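Local coordinates for Blr6230 protein (Bradyrhizobium diazoefficiens, PDB 5WCM) that probably hydrolyses beta-lactam antibiotics as a zinc-dependent subclass B3 metallo-beta-lactamase, here in complex with a sulfonamide inhibitor, at residues A[58-63]-A[84-89]; A[203-208]-A[233-238]. One frame throughout, in Å; residues are numbered along the deposited sequence.

Contact 1. Residues A[58-63]-A[84-89]. With ZN (zinc ion), chain F.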
loop_
_atom_site.group_PDB
_atom_site.type_symbol
_atom_site.label_atom_id
_atom_site.label_comp_id
_atom_site.label_asym_id
_atom_site.label_seq_id
_atom_site.Cartn_x
_atom_site.Cartn_y
_atom_site.Cartn_z
ATOM N N PHE A 58 -8.653 -0.325 -19.350
ATOM C CA PHE A 58 -7.244 0.024 -19.378
ATOM C C PHE A 58 -6.435 -1.036 -20.101
ATOM O O PHE A 58 -6.836 -2.194 -20.198
ATOM C CB PHE A 58 -6.682 0.168 -17.966
ATOM C CG PHE A 58 -7.243 1.322 -17.204
ATOM C CD1 PHE A 58 -6.987 2.615 -17.608
ATOM C CD2 PHE A 58 -8.002 1.109 -16.056
ATOM C CE1 PHE A 58 -7.481 3.693 -16.889
ATOM C CE2 PHE A 58 -8.514 2.173 -15.338
ATOM C CZ PHE A 58 -8.264 3.465 -15.758
ATOM N N LYS A 59 -5.275 -0.601 -20.561
ATOM C CA LYS A 59 -4.267 -1.486 -21.139
ATOM C C LYS A 59 -3.102 -1.639 -20.169
ATOM O O LYS A 59 -2.489 -0.665 -19.765
ATOM C CB LYS A 59 -3.762 -0.990 -22.511
ATOM C CG LYS A 59 -4.819 -0.929 -23.612
ATOM C CD LYS A 59 -4.219 -0.466 -24.938
ATOM N N VAL A 60 -2.776 -2.875 -19.828
ATOM C CA VAL A 60 -1.599 -3.143 -19.005
ATOM C C VAL A 60 -0.342 -2.521 -19.598
ATOM O O VAL A 60 0.478 -1.961 -18.888
ATOM C CB VAL A 60 -1.422 -4.656 -18.741
ATOM C CG1 VAL A 60 -0.068 -4.987 -18.114
ATOM C CG2 VAL A 60 -2.550 -5.160 -17.847
ATOM N N ALA A 61 -0.232 -2.564 -20.923
ATOM C CA ALA A 61 0.925 -1.986 -21.625
ATOM C C ALA A 61 1.121 -0.488 -21.389
ATOM O O ALA A 61 2.211 0.024 -21.583
ATOM C CB ALA A 61 0.822 -2.272 -23.112
ATOM N N ASP A 62 0.073 0.210 -20.942
ATOM C CA ASP A 62 0.144 1.643 -20.658
ATOM C C ASP A 62 0.693 1.990 -19.285
ATOM O O ASP A 62 0.834 3.162 -18.954
ATOM C CB ASP A 62 -1.227 2.287 -20.847
ATOM C CG ASP A 62 -1.646 2.347 -22.308
ATOM O OD1 ASP A 62 -0.778 2.206 -23.212
ATOM O OD2 ASP A 62 -2.858 2.546 -22.530
ATOM N N ILE A 63 1.010 0.977 -18.478
ATOM C CA ILE A 63 1.633 1.215 -17.172
ATOM C C ILE A 63 3.064 1.682 -17.363
ATOM O O ILE A 63 3.869 0.960 -17.940
ATOM C CB ILE A 63 1.598 -0.037 -16.284
ATOM C CG1 ILE A 63 0.150 -0.413 -15.964
ATOM C CG2 ILE A 63 2.372 0.192 -14.997
ATOM C CD1 ILE A 63 -0.032 -1.812 -15.412
ATOM N N LYS A 84 8.505 -6.527 -16.247
ATOM C CA LYS A 84 9.139 -7.103 -17.436
ATOM C C LYS A 84 8.236 -6.901 -18.652
ATOM O O LYS A 84 8.705 -6.489 -19.729
ATOM C CB LYS A 84 9.475 -8.580 -17.239
ATOM C CG LYS A 84 10.233 -9.185 -18.432
ATOM C CD LYS A 84 10.956 -10.481 -18.078
ATOM C CE LYS A 84 11.519 -11.178 -19.311
ATOM N NZ LYS A 84 11.918 -12.577 -18.996
ATOM N N GLU A 85 6.941 -7.148 -18.491
ATOM C CA GLU A 85 6.060 -7.096 -19.656
ATOM C C GLU A 85 5.748 -5.683 -20.138
ATOM O O GLU A 85 5.444 -5.477 -21.312
ATOM C CB GLU A 85 4.798 -7.909 -19.471
ATOM C CG GLU A 85 3.724 -7.361 -18.582
ATOM C CD GLU A 85 2.617 -8.390 -18.420
ATOM O OE1 GLU A 85 2.630 -9.107 -17.403
ATOM O OE2 GLU A 85 1.786 -8.525 -19.339
ATOM N N THR A 86 5.833 -4.714 -19.235
ATOM C CA THR A 86 5.494 -3.326 -19.575
ATOM C C THR A 86 6.685 -2.408 -19.822
ATOM O O THR A 86 6.553 -1.360 -20.470
ATOM C CB THR A 86 4.647 -2.675 -18.459
ATOM O OG1 THR A 86 5.419 -2.613 -17.250
ATOM C CG2 THR A 86 3.350 -3.448 -18.238
ATOM N N GLY A 87 7.837 -2.765 -19.263
ATOM C CA GLY A 87 8.997 -1.868 -19.230
ATOM C C GLY A 87 8.875 -0.708 -18.243
ATOM O O GLY A 87 9.675 0.229 -18.288
ATOM N N ALA A 88 7.897 -0.776 -17.339
ATOM C CA ALA A 88 7.705 0.267 -16.323
ATOM C C ALA A 88 8.874 0.357 -15.344
ATOM O O ALA A 88 9.673 -0.567 -15.198
ATOM C CB ALA A 88 6.420 0.012 -15.564
ATOM N N GLN A 89 8.966 1.502 -14.691
ATOM C CA GLN A 89 9.912 1.706 -13.617
ATOM C C GLN A 89 9.229 1.427 -12.285
ATOM O O GLN A 89 8.084 1.840 -12.091
ATOM C CB GLN A 89 10.479 3.122 -13.650
ATOM C CG GLN A 89 11.424 3.383 -14.811
ATOM C CD GLN A 89 11.926 4.813 -14.824
ATOM O OE1 GLN A 89 11.148 5.752 -15.018
ATOM N NE2 GLN A 89 13.197 4.982 -14.622
HETATM ZN ZN ZN F . 1.857 -10.931 -17.396
HETATM O O HOH W 1 4.510 -1.235 -22.343
HETATM O O HOH W 2 5.946 1.141 -19.664
HETATM O O HOH W 3 3.285 -11.559 -18.613
#

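Contact 2. Residues A[203-208]-A[233-238]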
loop_
_atom_site.group_PDB
_atom_site.type_symbol
_atom_site.label_atom_id
_atom_site.label_comp_id
_atom_site.label_asym_id
_atom_site.label_seq_id
_atom_site.Cartn_x
_atom_site.Cartn_y
_atom_site.Cartn_z
ATOM N N LYS A 203 -3.238 15.963 7.133
ATOM C CA LYS A 203 -4.544 16.448 6.718
ATOM C C LYS A 203 -4.938 15.677 5.457
ATOM O O LYS A 203 -4.500 15.982 4.347
ATOM C CB LYS A 203 -4.509 17.954 6.460
ATOM C CG LYS A 203 -4.122 18.793 7.675
ATOM C CD LYS A 203 -5.000 18.513 8.886
ATOM N N ILE A 204 -5.714 14.631 5.668
ATOM C CA ILE A 204 -6.062 13.679 4.604
ATOM C C ILE A 204 -7.568 13.499 4.542
ATOM O O ILE A 204 -8.206 13.137 5.529
ATOM C CB ILE A 204 -5.342 12.319 4.823
ATOM C CG1 ILE A 204 -3.818 12.476 4.659
ATOM C CG2 ILE A 204 -5.890 11.218 3.901
ATOM C CD1 ILE A 204 -3.318 12.918 3.297
ATOM N N ASP A 205 -8.103 13.725 3.341
ATOM C CA ASP A 205 -9.536 13.604 3.070
ATOM C C ASP A 205 -9.979 12.152 2.813
ATOM O O ASP A 205 -11.072 11.735 3.214
ATOM C CB ASP A 205 -9.913 14.459 1.861
ATOM C CG ASP A 205 -9.716 15.946 2.113
ATOM O OD1 ASP A 205 -10.535 16.520 2.866
ATOM O OD2 ASP A 205 -8.798 16.539 1.532
ATOM N N VAL A 206 -9.121 11.394 2.116
ATOM C CA VAL A 206 -9.447 10.059 1.593
ATOM C C VAL A 206 -8.341 9.091 2.002
ATOM O O VAL A 206 -7.219 9.155 1.486
ATOM C CB VAL A 206 -9.544 10.058 0.052
ATOM C CG1 VAL A 206 -9.842 8.650 -0.500
ATOM C CG2 VAL A 206 -10.623 11.037 -0.422
ATOM N N LEU A 207 -8.673 8.221 2.947
ATOM C CA LEU A 207 -7.763 7.178 3.411
ATOM C C LEU A 207 -7.910 5.960 2.510
ATOM O O LEU A 207 -8.995 5.406 2.377
ATOM C CB LEU A 207 -8.050 6.747 4.845
ATOM C CG LEU A 207 -7.158 5.622 5.375
ATOM C CD1 LEU A 207 -5.680 6.010 5.371
ATOM C CD2 LEU A 207 -7.622 5.230 6.767
ATOM N N LEU A 208 -6.776 5.537 1.926
ATOM C CA LEU A 208 -6.681 4.265 1.207
ATOM C C LEU A 208 -5.543 3.463 1.817
ATOM O O LEU A 208 -4.828 3.946 2.683
ATOM C CB LEU A 208 -6.454 4.501 -0.292
ATOM C CG LEU A 208 -7.547 5.334 -0.990
ATOM C CD1 LEU A 208 -7.201 5.609 -2.444
ATOM C CD2 LEU A 208 -8.907 4.662 -0.891
ATOM N N ILE A 233 -14.600 9.868 0.846
ATOM C CA ILE A 233 -14.209 11.106 1.529
ATOM C C ILE A 233 -14.696 11.017 2.982
ATOM O O ILE A 233 -15.898 11.161 3.248
ATOM C CB ILE A 233 -14.784 12.346 0.804
ATOM C CG1 ILE A 233 -14.283 12.406 -0.638
ATOM C CG2 ILE A 233 -14.426 13.631 1.550
ATOM C CD1 ILE A 233 -15.059 13.364 -1.511
ATOM N N LYS A 234 -13.756 10.754 3.896
ATOM C CA LYS A 234 -13.955 10.753 5.335
ATOM C C LYS A 234 -12.680 11.339 5.980
ATOM O O LYS A 234 -11.738 10.609 6.317
ATOM C CB LYS A 234 -14.240 9.331 5.782
ATOM C CG LYS A 234 -14.720 9.169 7.200
ATOM C CD LYS A 234 -15.323 7.786 7.419
ATOM C CE LYS A 234 -15.941 7.666 8.806
ATOM N NZ LYS A 234 -17.141 8.534 8.990
ATOM N N PRO A 235 -12.604 12.677 6.137
ATOM C CA PRO A 235 -11.337 13.281 6.557
ATOM C C PRO A 235 -10.784 12.967 7.953
ATOM O O PRO A 235 -9.592 13.160 8.191
ATOM C CB PRO A 235 -11.600 14.790 6.406
ATOM C CG PRO A 235 -12.676 14.863 5.390
ATOM C CD PRO A 235 -13.568 13.722 5.744
ATOM N N GLY A 236 -11.624 12.484 8.862
ATOM C CA GLY A 236 -11.142 12.073 10.204
ATOM C C GLY A 236 -10.596 10.652 10.329
ATOM O O GLY A 236 -10.128 10.234 11.398
ATOM N N GLU A 237 -10.643 9.895 9.240
ATOM C CA GLU A 237 -10.478 8.457 9.351
ATOM C C GLU A 237 -9.055 8.018 9.663
ATOM O O GLU A 237 -8.867 7.052 10.391
ATOM C CB GLU A 237 -10.923 7.772 8.067
ATOM C CG GLU A 237 -11.097 6.274 8.238
ATOM C CD GLU A 237 -11.688 5.602 7.014
ATOM O OE1 GLU A 237 -12.067 6.327 6.043
ATOM O OE2 GLU A 237 -11.759 4.347 7.019
ATOM N N LEU A 238 -8.075 8.721 9.102
ATOM C CA LEU A 238 -6.688 8.329 9.332
ATOM C C LEU A 238 -6.324 8.476 10.831
ATOM O O LEU A 238 -5.633 7.644 11.400
ATOM C CB LEU A 238 -5.726 9.114 8.449
ATOM C CG LEU A 238 -4.232 8.803 8.615
ATOM C CD1 LEU A 238 -3.901 7.319 8.538
ATOM C CD2 LEU A 238 -3.414 9.590 7.607
HETATM O O HOH W 4 -8.724 10.469 6.587
HETATM O O HOH W 5 -7.502 15.178 7.722
HETATM O O HOH W 6 -11.056 8.420 4.548
#

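Contact 1. Residues A[58-63]-A[84-89]
Val60 and Ala61, in the short 3-10 turn that leads into strand 63-67, lie next to Thr86 at the C-terminal end of helix 79-86, and the closest pair of CA atoms, those of Ala61 and Thr86, is 5.2 Å apart. Both segments belong to the metallo-beta-lactamase fold, at the ends where the neighbouring parallel strands 63-67 and 89-93 of its seven-stranded sheet begin; the contact brings together the entrances to these two strands. Water does the polar joining. The carbonyl oxygen Thr86 O accepts a hydrogen bond from each of two waters, one of which also donates to Ala61 O and the other to Ile63 O, so three carbonyls that could not bond one another are bridged.

Beneath this wet edge the methyl CG2 of Thr86 is the main probe. Thr86 CG2 comes to 3.3 Å from Val60 O and also meets Val60 CG1, the two side chains crossing at about a right angle. Thr86 OG1 sits between its own backbone N and carbonyl carbon (chi1 63°), leaving CG2 to face the 3-10 turn; the hydroxyl stays with its own chain, hydrogen-bonded to Ile82 O and accepting from Ala88 N in an ST turn. Deeper in, Ala88 CB lies 4.1 Å from Ile63 CG2 and 3.6 Å from Ile63 O.

At the outer border Glu85 OE2 grazes Val60 CG1, while its other oxygen serves a peripheral zinc site completed by Lys50, Glu81 and a water: Glu85 OE1 binds the zinc ion at 2.0 Å.

Contact 2. Residues A[203-208]-A[233-238]
Asp205 and Pro235 bring the two backbones within 3.9 Å at their CA atoms, where the approach to edge strand 206-208 meets the turn that opens helix 237-259. In this metallo-beta-lactamase fold the strand borders the five-stranded sheet, and a type I beta turn from Lys234 to Glu237 swings the chain into the long C-terminal helix beside it. A single direct hydrogen bond joins the segments: Lys234 N donates to Asp205 O at 2.9 Å.

Ile204 O receives the CA-H of Pro235, with 3.3 Å between Pro235 CA and the oxygen. Water does much of the remaining polar work. One molecule accepts from Leu207 N and donates to both Lys234 O and Glu237 OE1, an oxygen that also forms a salt bridge with Lys220; another links Ile204 N to Pro235 O.

Among the side chains, Leu207 works with both of its methyls. With CG anti to the backbone N (chi1 178°), the side chain reaches the start of the helix, where Leu207 CD2 lies 3.9 Å from Glu237 CG and CD1 meets Leu238 CD1, crossing each partner at about a right angle. The other methyl of Leu238, CD2, touches Ile204 CG1. At the far end Val206 CG2 packs on Ile233 CG1, whose residue also leans on Ile13 of strand 10-13. Asp205, held by Arg164 and by Glu165 N of strand 162-168, presents its carboxylate to the proline ring, Asp205 OD1 standing 3.7 Å from Pro235 CG.

Two contacts in series each close a loop in a different part of the fold. Past helix 46-55, contact 1 closes a loop of 20 residues holding most of strand 63-67, helix 73-76 and the start of helix 79-86, with the zinc ligands His70, His72, Asp74 and His75 inside it. It joins the turn before strand 63-67 to the helix end just ahead of strand 89-93, in the seven-stranded sheet. That loop is finished before contact 2 begins, so the two neither nest nor cross. Contact 2 spans 24 residues, among them His211 and helix 217-223, and ties the second sheet to the C-terminal helix. The centres of contacts 1 and 2 are 30 Å apart.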